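Local structure of cellulase (Uncultured bacterium, 6XSO) at residues T319-R324 with A366-R371; A74-I79 with E370-A375; D333-Q338 with I344-W349. The protein probably hydrolyses internal beta-1,4 linkages of cellulose and other plant cell-wall polysaccharides, as a broad-specificity endoglucanase of glycoside hydrolase family 5, subfamily 4. One frame throughout, in Å; residues are numbered along the deposited sequence.

Contact 1: residues T319-R324 with A366-R371; sequences TDYDAR and ADLAER. With LMR ((2S)-2-hydroxybutanedioic acid), chain C.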
ATOM      1  N   THR A 319      12.759  -3.970  18.859  1.00 26.89           N
ATOM      2  CA  THR A 319      11.423  -3.597  18.446  1.00 23.76           C
ATOM      3  C   THR A 319      10.532  -3.427  19.675  1.00 24.93           C
ATOM      4  O   THR A 319      10.893  -3.819  20.792  1.00 25.75           O
ATOM      5  CB  THR A 319      10.805  -4.673  17.572  1.00 27.62           C
ATOM      6  OG1 THR A 319      10.626  -5.860  18.363  1.00 29.14           O
ATOM      7  CG2 THR A 319      11.681  -4.978  16.364  1.00 29.35           C
ATOM      8  N   ASP A 320       9.353  -2.820  19.464  1.00 23.20           N
ATOM      9  CA  ASP A 320       8.384  -2.739  20.557  1.00 24.38           C
ATOM     10  C   ASP A 320       7.764  -4.099  20.860  1.00 24.79           C
ATOM     11  O   ASP A 320       7.352  -4.349  21.996  1.00 22.29           O
ATOM     12  CB  ASP A 320       7.299  -1.716  20.235  1.00 21.51           C
ATOM     13  CG  ASP A 320       7.832  -0.313  20.166  1.00 22.74           C
ATOM     14  OD1 ASP A 320       8.699   0.047  20.986  1.00 24.43           O
ATOM     15  OD2 ASP A 320       7.416   0.428  19.257  1.00 24.03           O
ATOM     16  N   TYR A 321       7.709  -4.998  19.879  1.00 24.44           N
ATOM     17  CA  TYR A 321       7.234  -6.355  20.154  1.00 22.67           C
ATOM     18  C   TYR A 321       8.095  -7.046  21.208  1.00 24.13           C
ATOM     19  O   TYR A 321       7.584  -7.790  22.063  1.00 25.52           O
ATOM     20  CB  TYR A 321       7.232  -7.124  18.822  1.00 23.32           C
ATOM     21  CG  TYR A 321       6.838  -8.559  18.928  1.00 24.22           C
ATOM     22  CD1 TYR A 321       5.500  -8.927  18.979  1.00 25.94           C
ATOM     23  CD2 TYR A 321       7.800  -9.561  18.983  1.00 30.10           C
ATOM     24  CE1 TYR A 321       5.132 -10.254  19.080  1.00 24.35           C
ATOM     25  CE2 TYR A 321       7.437 -10.891  19.083  1.00 31.73           C
ATOM     26  CZ  TYR A 321       6.098 -11.230  19.125  1.00 26.92           C
ATOM     27  OH  TYR A 321       5.725 -12.549  19.215  1.00 30.29           O
ATOM     28  N   ASP A 322       9.405  -6.809  21.174  1.00 25.01           N
ATOM     29  CA  ASP A 322      10.309  -7.386  22.152  1.00 24.46           C
ATOM     30  C   ASP A 322      10.343  -6.577  23.444  1.00 25.82           C
ATOM     31  O   ASP A 322      10.324  -7.150  24.540  1.00 27.14           O
ATOM     32  CB  ASP A 322      11.721  -7.472  21.563  1.00 32.17           C
ATOM     33  CG  ASP A 322      11.878  -8.623  20.579  1.00 49.37           C
ATOM     34  OD1 ASP A 322      11.099  -9.598  20.657  1.00 46.31           O
ATOM     35  OD2 ASP A 322      12.789  -8.552  19.727  1.00 60.13           O
ATOM     36  N   ALA A 323      10.368  -5.251  23.338  1.00 24.09           N
ATOM     37  CA  ALA A 323      10.662  -4.426  24.500  1.00 27.25           C
ATOM     38  C   ALA A 323       9.442  -4.053  25.328  1.00 21.84           C
ATOM     39  O   ALA A 323       9.593  -3.793  26.530  1.00 23.12           O
ATOM     40  CB  ALA A 323      11.348  -3.127  24.074  1.00 25.11           C
ATOM     41  N   ARG A 324       8.264  -3.960  24.719  1.00 23.67           N
ATOM     42  CA  ARG A 324       7.055  -3.485  25.398  1.00 23.80           C
ATOM     43  C   ARG A 324       5.846  -4.147  24.742  1.00 23.59           C
ATOM     44  O   ARG A 324       4.962  -3.495  24.174  1.00 21.93           O
ATOM     45  CB  ARG A 324       6.992  -1.957  25.385  1.00 21.36           C
ATOM     46  CG  ARG A 324       7.201  -1.278  24.026  1.00 20.05           C
ATOM     47  CD  ARG A 324       7.430   0.248  24.119  1.00 23.32           C
ATOM     48  NE  ARG A 324       8.562   0.546  24.983  1.00 23.54           N
ATOM     49  CZ  ARG A 324       9.838   0.493  24.611  1.00 23.96           C
ATOM     50  NH1 ARG A 324      10.160   0.176  23.358  1.00 26.31           N
ATOM     51  NH2 ARG A 324      10.798   0.732  25.501  1.00 28.58           N
ATOM     52  N   ALA A 366       2.813 -15.578  16.451  1.00 23.39           N
ATOM     53  CA  ALA A 366       1.437 -16.058  16.549  1.00 24.40           C
ATOM     54  C   ALA A 366       0.613 -15.183  17.472  1.00 24.17           C
ATOM     55  O   ALA A 366      -0.558 -14.902  17.186  1.00 24.42           O
ATOM     56  CB  ALA A 366       1.402 -17.503  17.039  1.00 23.83           C
ATOM     57  N   ASP A 367       1.206 -14.741  18.584  1.00 23.49           N
ATOM     58  CA  ASP A 367       0.469 -13.912  19.529  1.00 23.85           C
ATOM     59  C   ASP A 367       0.003 -12.606  18.884  1.00 24.94           C
ATOM     60  O   ASP A 367      -1.157 -12.206  19.054  1.00 23.07           O
ATOM     61  CB  ASP A 367       1.279 -13.698  20.815  1.00 25.00           C
ATOM     62  CG  ASP A 367       2.695 -13.190  20.578  1.00 23.68           C
ATOM     63  OD1 ASP A 367       3.153 -12.997  19.430  1.00 25.49           O
ATOM     64  OD2 ASP A 367       3.368 -12.969  21.610  1.00 29.49           O
ATOM     65  N   LEU A 368       0.873 -11.955  18.106  1.00 22.26           N
ATOM     66  CA  LEU A 368       0.498 -10.702  17.459  1.00 19.73           C
ATOM     67  C   LEU A 368      -0.535 -10.917  16.360  1.00 21.75           C
ATOM     68  O   LEU A 368      -1.482 -10.130  16.233  1.00 21.58           O
ATOM     69  CB  LEU A 368       1.747 -10.031  16.906  1.00 19.75           C
ATOM     70  CG  LEU A 368       1.488  -8.716  16.171  1.00 19.58           C
ATOM     71  CD1 LEU A 368       0.810  -7.659  16.980  1.00 21.06           C
ATOM     72  CD2 LEU A 368       2.822  -8.180  15.661  1.00 20.28           C
ATOM     73  N   ALA A 369      -0.374 -11.971  15.556  1.00 20.94           N
ATOM     74  CA  ALA A 369      -1.356 -12.257  14.516  1.00 21.91           C
ATOM     75  C   ALA A 369      -2.739 -12.438  15.121  1.00 22.51           C
ATOM     76  O   ALA A 369      -3.723 -11.859  14.638  1.00 22.15           O
ATOM     77  CB  ALA A 369      -0.923 -13.496  13.735  1.00 22.69           C
ATOM     78  N   GLU A 370      -2.825 -13.223  16.201  1.00 20.88           N
ATOM     79  CA  GLU A 370      -4.105 -13.451  16.854  1.00 21.81           C
ATOM     80  C   GLU A 370      -4.631 -12.163  17.464  1.00 23.08           C
ATOM     81  O   GLU A 370      -5.839 -11.906  17.431  1.00 23.02           O
ATOM     82  CB  GLU A 370      -3.983 -14.540  17.926  1.00 24.19           C
ATOM     83  CG  GLU A 370      -5.320 -14.821  18.592  1.00 34.61           C
ATOM     84  CD  GLU A 370      -5.374 -16.131  19.359  1.00 44.00           C
ATOM     85  OE1 GLU A 370      -4.325 -16.789  19.521  1.00 31.23           O
ATOM     86  OE2 GLU A 370      -6.485 -16.494  19.799  1.00 45.03           O
ATOM     87  N   ARG A 371      -3.737 -11.340  18.019  1.00 22.25           N
ATOM     88  CA  ARG A 371      -4.173 -10.095  18.643  1.00 18.93           C
ATOM     89  C   ARG A 371      -4.814  -9.162  17.624  1.00 20.57           C
ATOM     90  O   ARG A 371      -5.851  -8.547  17.903  1.00 20.78           O
ATOM     91  CB  ARG A 371      -2.994  -9.394  19.317  1.00 21.51           C
ATOM     92  CG  ARG A 371      -3.401  -8.295  20.299  1.00 23.01           C
ATOM     93  CD  ARG A 371      -3.807  -8.880  21.659  1.00 22.51           C
ATOM     94  NE  ARG A 371      -4.215  -7.809  22.545  1.00 23.18           N
ATOM     95  CZ  ARG A 371      -3.982  -7.776  23.846  1.00 28.50           C
ATOM     96  NH1 ARG A 371      -3.347  -8.782  24.441  1.00 28.16           N
ATOM     97  NH2 ARG A 371      -4.371  -6.713  24.536  1.00 28.10           N
TER
HETATM   98  C1  LMR C 401       6.397   0.723  28.582  1.00 44.92           C
HETATM   99  O1A LMR C 401       7.541   0.346  28.165  1.00 43.06           O
HETATM  100  O1B LMR C 401       6.099   1.941  28.658  1.00 62.98           O
HETATM  101  C2  LMR C 401       5.348  -0.311  29.000  1.00 40.64           C
HETATM  102  O2  LMR C 401       6.039  -1.526  29.016  1.00 40.26           O
HETATM  103  C3  LMR C 401       4.720  -0.006  30.344  1.00 40.87           C
HETATM  104  C4  LMR C 401       3.863  -1.204  30.762  1.00 43.98           C
HETATM  105  O4A LMR C 401       3.537  -1.343  31.974  1.00 38.19           O
HETATM  106  O4B LMR C 401       3.475  -2.065  29.919  1.00 43.65           O
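Tyr321 reaches across to helix 366-377 and gives its phenolic hydrogen to Asp367, with OH 2.6 Å from OD1. The carboxylate oxygen lies at the ring edge, near the ring plane, and accepts on its syn side, while ring and carboxylate planes stand 85° apart. Tyr321 has CG anti to its own backbone N (chi1 177°), which sends the ring off the short helix 320-323 toward its partner. The buried side is apolar: ring atom CE1 lies 4.0 Å from CB of buried Leu368, Met328 of helix 325-341 touches Tyr321, and Phe329 touches both Leu368 and Asp367. The solvent side is the polar one, where Tyr321 and Asp367 are both partly exposed. Apart from the contact, at the far end of 319-324, Arg324 NH1 forms a salt bridge with Asp320 OD1 at 2.8 Å; a bound malate meets Arg324 there and takes no part in the Tyr321-Asp367 bond. Asp367 OD1 also receives a weak bond from Leu368 N, and OD2 forms a salt bridge with Lys325 NZ. With both oxygens engaged and a lysine beside them, the carboxylate is probably ionised, which would strengthen the short phenol bond.

Contact 2: residues A74-I79 with E370-A375; sequences AGFGAI and ERIAKA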
ATOM      1  N   ALA A  74      -6.571 -17.554  10.089  1.00 22.05           N
ATOM      2  CA  ALA A  74      -6.308 -16.759  11.285  1.00 21.64           C
ATOM      3  C   ALA A  74      -7.180 -15.521  11.364  1.00 24.14           C
ATOM      4  O   ALA A  74      -7.124 -14.809  12.369  1.00 26.42           O
ATOM      5  CB  ALA A  74      -4.830 -16.370  11.393  1.00 23.65           C
ATOM      6  N   GLY A  75      -7.994 -15.255  10.346  1.00 21.73           N
ATOM      7  CA  GLY A  75      -8.926 -14.145  10.388  1.00 22.38           C
ATOM      8  C   GLY A  75      -8.605 -12.956   9.506  1.00 21.35           C
ATOM      9  O   GLY A  75      -9.325 -11.953   9.574  1.00 23.82           O
ATOM     10  N   PHE A  76      -7.554 -13.015   8.698  1.00 20.62           N
ATOM     11  CA  PHE A  76      -7.225 -11.915   7.816  1.00 21.02           C
ATOM     12  C   PHE A  76      -8.101 -11.961   6.574  1.00 21.26           C
ATOM     13  O   PHE A  76      -8.507 -13.033   6.099  1.00 22.25           O
ATOM     14  CB  PHE A  76      -5.725 -11.943   7.491  1.00 20.93           C
ATOM     15  CG  PHE A  76      -4.877 -11.538   8.667  1.00 19.72           C
ATOM     16  CD1 PHE A  76      -4.483 -10.219   8.828  1.00 20.91           C
ATOM     17  CD2 PHE A  76      -4.570 -12.443   9.654  1.00 20.57           C
ATOM     18  CE1 PHE A  76      -3.752  -9.822   9.926  1.00 21.44           C
ATOM     19  CE2 PHE A  76      -3.849 -12.056  10.761  1.00 23.12           C
ATOM     20  CZ  PHE A  76      -3.432 -10.748  10.897  1.00 23.09           C
ATOM     21  N   GLY A  77      -8.405 -10.767   6.065  1.00 21.03           N
ATOM     22  CA  GLY A  77      -9.357 -10.626   4.982  1.00 21.11           C
ATOM     23  C   GLY A  77      -8.790 -10.035   3.710  1.00 23.26           C
ATOM     24  O   GLY A  77      -9.508  -9.926   2.711  1.00 20.54           O
ATOM     25  N   ALA A  78      -7.510  -9.679   3.728  1.00 19.04           N
ATOM     26  CA  ALA A  78      -6.920  -8.931   2.626  1.00 18.67           C
ATOM     27  C   ALA A  78      -5.409  -8.995   2.742  1.00 19.06           C
ATOM     28  O   ALA A  78      -4.866  -9.029   3.850  1.00 20.36           O
ATOM     29  CB  ALA A  78      -7.392  -7.466   2.660  1.00 21.57           C
ATOM     30  N   ILE A  79      -4.745  -9.009   1.584  1.00 20.27           N
ATOM     31  CA  ILE A  79      -3.291  -9.025   1.500  1.00 18.90           C
ATOM     32  C   ILE A  79      -2.868  -7.901   0.556  1.00 18.40           C
ATOM     33  O   ILE A  79      -3.371  -7.815  -0.569  1.00 20.73           O
ATOM     34  CB  ILE A  79      -2.766 -10.377   0.983  1.00 18.63           C
ATOM     35  CG1 ILE A  79      -3.304 -11.579   1.779  1.00 20.82           C
ATOM     36  CG2 ILE A  79      -1.228 -10.380   0.975  1.00 21.16           C
ATOM     37  CD1 ILE A  79      -2.818 -11.689   3.219  1.00 20.00           C
ATOM     38  N   GLU A 370      -2.825 -13.223  16.201  1.00 20.88           N
ATOM     39  CA  GLU A 370      -4.105 -13.451  16.854  1.00 21.81           C
ATOM     40  C   GLU A 370      -4.631 -12.163  17.464  1.00 23.08           C
ATOM     41  O   GLU A 370      -5.839 -11.906  17.431  1.00 23.02           O
ATOM     42  CB  GLU A 370      -3.983 -14.540  17.926  1.00 24.19           C
ATOM     43  CG  GLU A 370      -5.320 -14.821  18.592  1.00 34.61           C
ATOM     44  CD  GLU A 370      -5.374 -16.131  19.359  1.00 44.00           C
ATOM     45  OE1 GLU A 370      -4.325 -16.789  19.521  1.00 31.23           O
ATOM     46  OE2 GLU A 370      -6.485 -16.494  19.799  1.00 45.03           O
ATOM     47  N   ARG A 371      -3.737 -11.340  18.019  1.00 22.25           N
ATOM     48  CA  ARG A 371      -4.173 -10.095  18.643  1.00 18.93           C
ATOM     49  C   ARG A 371      -4.814  -9.162  17.624  1.00 20.57           C
ATOM     50  O   ARG A 371      -5.851  -8.547  17.903  1.00 20.78           O
ATOM     51  CB  ARG A 371      -2.994  -9.394  19.317  1.00 21.51           C
ATOM     52  CG  ARG A 371      -3.401  -8.295  20.299  1.00 23.01           C
ATOM     53  CD  ARG A 371      -3.807  -8.880  21.659  1.00 22.51           C
ATOM     54  NE  ARG A 371      -4.215  -7.809  22.545  1.00 23.18           N
ATOM     55  CZ  ARG A 371      -3.982  -7.776  23.846  1.00 28.50           C
ATOM     56  NH1 ARG A 371      -3.347  -8.782  24.441  1.00 28.16           N
ATOM     57  NH2 ARG A 371      -4.371  -6.713  24.536  1.00 28.10           N
ATOM     58  N   ILE A 372      -4.207  -9.036  16.441  1.00 20.73           N
ATOM     59  CA  ILE A 372      -4.765  -8.190  15.389  1.00 18.58           C
ATOM     60  C   ILE A 372      -6.132  -8.705  14.947  1.00 19.93           C
ATOM     61  O   ILE A 372      -7.105  -7.942  14.837  1.00 22.09           O
ATOM     62  CB  ILE A 372      -3.776  -8.105  14.212  1.00 17.92           C
ATOM     63  CG1 ILE A 372      -2.493  -7.377  14.609  1.00 18.60           C
ATOM     64  CG2 ILE A 372      -4.451  -7.452  13.008  1.00 20.69           C
ATOM     65  CD1 ILE A 372      -1.343  -7.615  13.641  1.00 20.96           C
ATOM     66  N   ALA A 373      -6.233 -10.013  14.692  1.00 21.07           N
ATOM     67  CA  ALA A 373      -7.492 -10.571  14.221  1.00 21.12           C
ATOM     68  C   ALA A 373      -8.596 -10.394  15.258  1.00 22.12           C
ATOM     69  O   ALA A 373      -9.718 -10.002  14.918  1.00 22.81           O
ATOM     70  CB  ALA A 373      -7.321 -12.055  13.886  1.00 24.06           C
ATOM     71  N   LYS A 374      -8.300 -10.693  16.527  1.00 22.21           N
ATOM     72  CA  LYS A 374      -9.318 -10.573  17.565  1.00 21.54           C
ATOM     73  C   LYS A 374      -9.702  -9.124  17.827  1.00 21.14           C
ATOM     74  O   LYS A 374     -10.828  -8.865  18.287  1.00 23.90           O
ATOM     75  CB  LYS A 374      -8.818 -11.218  18.851  1.00 23.64           C
ATOM     76  CG  LYS A 374      -9.030 -12.718  18.885  1.00 37.89           C
ATOM     77  CD  LYS A 374      -8.660 -13.328  20.252  1.00 44.20           C
ATOM     78  CE  LYS A 374      -9.474 -12.750  21.406  1.00 53.74           C
ATOM     79  NZ  LYS A 374      -9.481 -13.662  22.603  1.00 49.60           N
ATOM     80  N   ALA A 375      -8.786  -8.182  17.580  1.00 23.80           N
ATOM     81  CA  ALA A 375      -9.090  -6.768  17.776  1.00 22.62           C
ATOM     82  C   ALA A 375     -10.193  -6.324  16.833  1.00 25.87           C
ATOM     83  O   ALA A 375     -10.947  -5.403  17.157  1.00 25.74           O
ATOM     84  CB  ALA A 375      -7.847  -5.900  17.554  1.00 22.76           C
TER
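Phe76 carries CG anti to its carbonyl carbon (chi1 -72°), and Ile372 has CG2 anti to its backbone N; together these torsions bring the ring and the methyl branch into contact. Ile372 CG2 stands 4.0 Å from Phe76 CE1 and equally 4.0 Å from CZ, so the methyl straddles one ring bond, in an oblique approach. The second meeting point involves backbone: Ala373 CB lies 3.2 Å from the carbonyl oxygen of Ala74, a close fit of methyl against peptide. Gly75 follows, its CA 4.4 Å from Ala373 CB. Its positive phi of 108° belongs to a Schellman motif that ends helix 66-73; these backbone angles call for glycine, and the Ala373 methyl packs close to its CA. The Gly75 carbonyl oxygen accepts a hydrogen bond from His377 NE2, tying the turn to the far end of helix 366-377. Val31 of the first strand touches both Phe76 and Ile372, continuing the apolar layer toward the barrel wall. The last helix thus packs against the turn leading from helix 66-73 into strand 78-81, an alpha-to-beta loop of the (beta/alpha)8 TIM barrel characteristic of family 5 glycoside hydrolases.

Contact 3: residues D333-Q338 with I344-W349; sequences DDFVAQ and IATFYW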
ATOM      1  N   ASP A 333      -4.986  -3.216  19.790  1.00 20.48           N
ATOM      2  CA  ASP A 333      -6.415  -3.318  20.054  1.00 21.99           C
ATOM      3  C   ASP A 333      -7.122  -2.021  19.683  1.00 20.50           C
ATOM      4  O   ASP A 333      -8.168  -2.026  19.024  1.00 21.44           O
ATOM      5  CB  ASP A 333      -6.654  -3.569  21.547  1.00 22.27           C
ATOM      6  CG  ASP A 333      -6.290  -4.969  22.001  1.00 23.86           C
ATOM      7  OD1 ASP A 333      -5.978  -5.834  21.175  1.00 22.01           O
ATOM      8  OD2 ASP A 333      -6.322  -5.202  23.234  1.00 26.34           O
ATOM      9  N   ASP A 334      -6.576  -0.895  20.149  1.00 20.26           N
ATOM     10  CA  ASP A 334      -7.247   0.393  19.972  1.00 21.08           C
ATOM     11  C   ASP A 334      -7.123   0.905  18.539  1.00 22.47           C
ATOM     12  O   ASP A 334      -8.061   1.521  18.014  1.00 20.92           O
ATOM     13  CB  ASP A 334      -6.682   1.401  20.972  1.00 20.90           C
ATOM     14  CG  ASP A 334      -7.269   2.790  20.786  1.00 20.96           C
ATOM     15  OD1 ASP A 334      -8.429   2.998  21.228  1.00 24.47           O
ATOM     16  OD2 ASP A 334      -6.555   3.645  20.202  1.00 21.70           O
ATOM     17  N   PHE A 335      -5.962   0.703  17.907  1.00 20.10           N
ATOM     18  CA  PHE A 335      -5.742   1.172  16.536  1.00 18.27           C
ATOM     19  C   PHE A 335      -6.712   0.493  15.583  1.00 20.02           C
ATOM     20  O   PHE A 335      -7.397   1.155  14.792  1.00 20.07           O
ATOM     21  CB  PHE A 335      -4.294   0.866  16.150  1.00 19.45           C
ATOM     22  CG  PHE A 335      -3.849   1.484  14.850  1.00 18.80           C
ATOM     23  CD1 PHE A 335      -3.324   2.756  14.829  1.00 20.18           C
ATOM     24  CD2 PHE A 335      -3.922   0.771  13.665  1.00 19.66           C
ATOM     25  CE1 PHE A 335      -2.896   3.313  13.636  1.00 22.84           C
ATOM     26  CE2 PHE A 335      -3.480   1.328  12.473  1.00 21.65           C
ATOM     27  CZ  PHE A 335      -2.995   2.599  12.460  1.00 21.60           C
ATOM     28  N   VAL A 336      -6.821  -0.835  15.684  1.00 20.41           N
ATOM     29  CA  VAL A 336      -7.744  -1.571  14.827  1.00 20.33           C
ATOM     30  C   VAL A 336      -9.174  -1.139  15.098  1.00 22.08           C
ATOM     31  O   VAL A 336      -9.960  -0.953  14.165  1.00 20.66           O
ATOM     32  CB  VAL A 336      -7.544  -3.088  15.006  1.00 21.15           C
ATOM     33  CG1 VAL A 336      -8.658  -3.877  14.323  1.00 23.37           C
ATOM     34  CG2 VAL A 336      -6.179  -3.482  14.416  1.00 20.44           C
ATOM     35  N   ALA A 337      -9.534  -0.976  16.376  1.00 20.27           N
ATOM     36  CA  ALA A 337     -10.896  -0.596  16.734  1.00 20.20           C
ATOM     37  C   ALA A 337     -11.235   0.801  16.229  1.00 19.07           C
ATOM     38  O   ALA A 337     -12.332   1.026  15.695  1.00 21.09           O
ATOM     39  CB  ALA A 337     -11.086  -0.648  18.248  1.00 21.65           C
ATOM     40  N   GLN A 338     -10.333   1.764  16.430  1.00 20.70           N
ATOM     41  CA  GLN A 338     -10.646   3.121  15.984  1.00 19.65           C
ATOM     42  C   GLN A 338     -10.778   3.168  14.465  1.00 20.56           C
ATOM     43  O   GLN A 338     -11.666   3.844  13.929  1.00 21.11           O
ATOM     44  CB  GLN A 338      -9.608   4.129  16.495  1.00 20.81           C
ATOM     45  CG  GLN A 338      -9.619   4.373  17.998  1.00 21.48           C
ATOM     46  CD  GLN A 338      -9.015   5.722  18.358  1.00 27.49           C
ATOM     47  OE1 GLN A 338      -9.366   6.748  17.778  1.00 25.91           O
ATOM     48  NE2 GLN A 338      -8.093   5.720  19.312  1.00 22.46           N
ATOM     49  N   ILE A 344     -12.131   2.316   8.071  1.00 19.91           N
ATOM     50  CA  ILE A 344     -10.776   2.383   7.529  1.00 20.36           C
ATOM     51  C   ILE A 344     -10.128   1.013   7.672  1.00 19.05           C
ATOM     52  O   ILE A 344     -10.139   0.425   8.761  1.00 21.10           O
ATOM     53  CB  ILE A 344      -9.957   3.452   8.279  1.00 20.33           C
ATOM     54  CG1 ILE A 344     -10.543   4.844   8.029  1.00 21.22           C
ATOM     55  CG2 ILE A 344      -8.478   3.342   7.935  1.00 20.79           C
ATOM     56  CD1 ILE A 344      -9.863   5.946   8.832  1.00 24.65           C
ATOM     57  N   ALA A 345      -9.603   0.477   6.572  1.00 21.50           N
ATOM     58  CA  ALA A 345      -8.936  -0.816   6.604  1.00 19.97           C
ATOM     59  C   ALA A 345      -7.466  -0.638   6.959  1.00 19.21           C
ATOM     60  O   ALA A 345      -6.839   0.356   6.589  1.00 22.20           O
ATOM     61  CB  ALA A 345      -9.030  -1.502   5.242  1.00 21.14           C
ATOM     62  N   THR A 346      -6.923  -1.602   7.697  1.00 19.13           N
ATOM     63  CA  THR A 346      -5.525  -1.588   8.120  1.00 17.12           C
ATOM     64  C   THR A 346      -4.805  -2.819   7.586  1.00 18.33           C
ATOM     65  O   THR A 346      -5.396  -3.906   7.516  1.00 19.52           O
ATOM     66  CB  THR A 346      -5.379  -1.569   9.653  1.00 16.95           C
ATOM     67  OG1 THR A 346      -5.792  -2.801  10.230  1.00 19.84           O
ATOM     68  CG2 THR A 346      -6.204  -0.441  10.252  1.00 20.00           C
ATOM     69  N   PHE A 347      -3.535  -2.626   7.173  1.00 17.55           N
ATOM     70  CA  PHE A 347      -2.683  -3.703   6.655  1.00 18.15           C
ATOM     71  C   PHE A 347      -1.364  -3.698   7.435  1.00 18.85           C
ATOM     72  O   PHE A 347      -0.536  -2.800   7.255  1.00 18.34           O
ATOM     73  CB  PHE A 347      -2.421  -3.524   5.141  1.00 17.63           C
ATOM     74  CG  PHE A 347      -3.613  -3.817   4.254  1.00 16.66           C
ATOM     75  CD1 PHE A 347      -4.666  -2.929   4.168  1.00 20.09           C
ATOM     76  CD2 PHE A 347      -3.657  -4.968   3.460  1.00 19.69           C
ATOM     77  CE1 PHE A 347      -5.754  -3.193   3.350  1.00 20.65           C
ATOM     78  CE2 PHE A 347      -4.743  -5.235   2.627  1.00 19.32           C
ATOM     79  CZ  PHE A 347      -5.786  -4.354   2.571  1.00 20.24           C
ATOM     80  N   TYR A 348      -1.162  -4.696   8.303  1.00 17.57           N
ATOM     81  CA  TYR A 348       0.039  -4.757   9.136  1.00 17.83           C
ATOM     82  C   TYR A 348       1.288  -5.007   8.283  1.00 18.36           C
ATOM     83  O   TYR A 348       1.245  -5.754   7.306  1.00 18.56           O
ATOM     84  CB  TYR A 348      -0.129  -5.862  10.210  1.00 17.48           C
ATOM     85  CG  TYR A 348       0.957  -5.778  11.232  1.00 17.12           C
ATOM     86  CD1 TYR A 348       2.097  -6.566  11.116  1.00 17.81           C
ATOM     87  CD2 TYR A 348       0.876  -4.880  12.290  1.00 19.39           C
ATOM     88  CE1 TYR A 348       3.132  -6.449  12.022  1.00 19.75           C
ATOM     89  CE2 TYR A 348       1.902  -4.764  13.195  1.00 19.41           C
ATOM     90  CZ  TYR A 348       3.027  -5.542  13.053  1.00 19.80           C
ATOM     91  OH  TYR A 348       4.049  -5.384  13.954  1.00 21.45           O
ATOM     92  N   TRP A 349       2.406  -4.365   8.643  1.00 17.37           N
ATOM     93  CA  TRP A 349       3.641  -4.482   7.857  1.00 18.52           C
ATOM     94  C   TRP A 349       4.485  -5.670   8.331  1.00 18.63           C
ATOM     95  O   TRP A 349       5.115  -5.606   9.389  1.00 20.55           O
ATOM     96  CB  TRP A 349       4.486  -3.207   7.945  1.00 18.97           C
ATOM     97  CG  TRP A 349       5.753  -3.378   7.130  1.00 19.74           C
ATOM     98  CD1 TRP A 349       7.023  -3.580   7.600  1.00 21.36           C
ATOM     99  CD2 TRP A 349       5.837  -3.443   5.710  1.00 18.72           C
ATOM    100  NE1 TRP A 349       7.895  -3.748   6.549  1.00 22.59           N
ATOM    101  CE2 TRP A 349       7.192  -3.678   5.377  1.00 20.06           C
ATOM    102  CE3 TRP A 349       4.900  -3.327   4.676  1.00 18.30           C
ATOM    103  CZ2 TRP A 349       7.625  -3.790   4.056  1.00 20.10           C
ATOM    104  CZ3 TRP A 349       5.328  -3.424   3.371  1.00 20.52           C
ATOM    105  CH2 TRP A 349       6.683  -3.650   3.065  1.00 20.97           C
TER
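Segments 333-338 and 344-349 come nearest at Val336 and Thr346, whose CA atoms are 7.1 Å apart, a spacing that leaves room for side chains between the two backbones. Thr346 meets the helix on two fronts. Its methyl, CG2, lies 3.9 Å from Phe335 CE2, approaching the ring obliquely, and its hydroxyl, OG1, is 4.3 Å from Val336 CG2. The threonine torsion explains this division: at chi1 69° CG2 is anti to the carbonyl carbon and OG1 falls between the backbone N and that carbon, which turns the two branches to neighbouring helix residues. Phe335 starts from a CB that does not aim straight at the strand, yet with CG anti to its backbone N (chi1 -171°) the end of the ring swings closer, and the two side chains pass in opposite directions. The contact is buried and made by packing alone across these segments; the methyl-ring pair is close, the hydroxyl-valine pair looser. On the helix, Gln338 NE2 bonds to Asp334 OD2 at 2.7 Å, from the syn side and 17° out of the carboxylate plane; this i to i+4 pair turns toward helix 279-298, where NE2 also reaches the Arg283 carbonyl oxygen. Phe335 also stacks on Trp309 of strand 304-309 and touches Leu289 of helix 279-298, while Val336 leans on Ala375 and Tyr376 of helix 366-377. Strand 345-349, the eighth of the barrel, bonds through its backbone to Ile306 of the seventh strand and to Gly32 and Asn34 of the first, which closes the sheet. Helix 325-341 therefore packs outside the seam between the last two strands, flanked by helix 279-298 and helix 366-377.

All three contacts lie on the same side of the chain's centre, built from helices 320-323, 325-341 and 366-377, strand 345-349, and the turn before strand 78-81. Centres of contacts 1 and 2 are about 14 Å apart, as are those of contacts 1 and 3; contacts 2 and 3 are closer, about 10 Å. Contacts 1 and 2 share Glu370 and Arg371 on helix 366-377, and contact 3 is nested in the chain loops both close. Arg371 NH2 joins them to contact 3 through a 2.8 Å salt bridge to Asp333 OD2, while Ala375 packs on Val336 and Ile372 on Tyr348. In contact 2, helix 366-377 packs the late part of the chain against a turn 291 residues earlier.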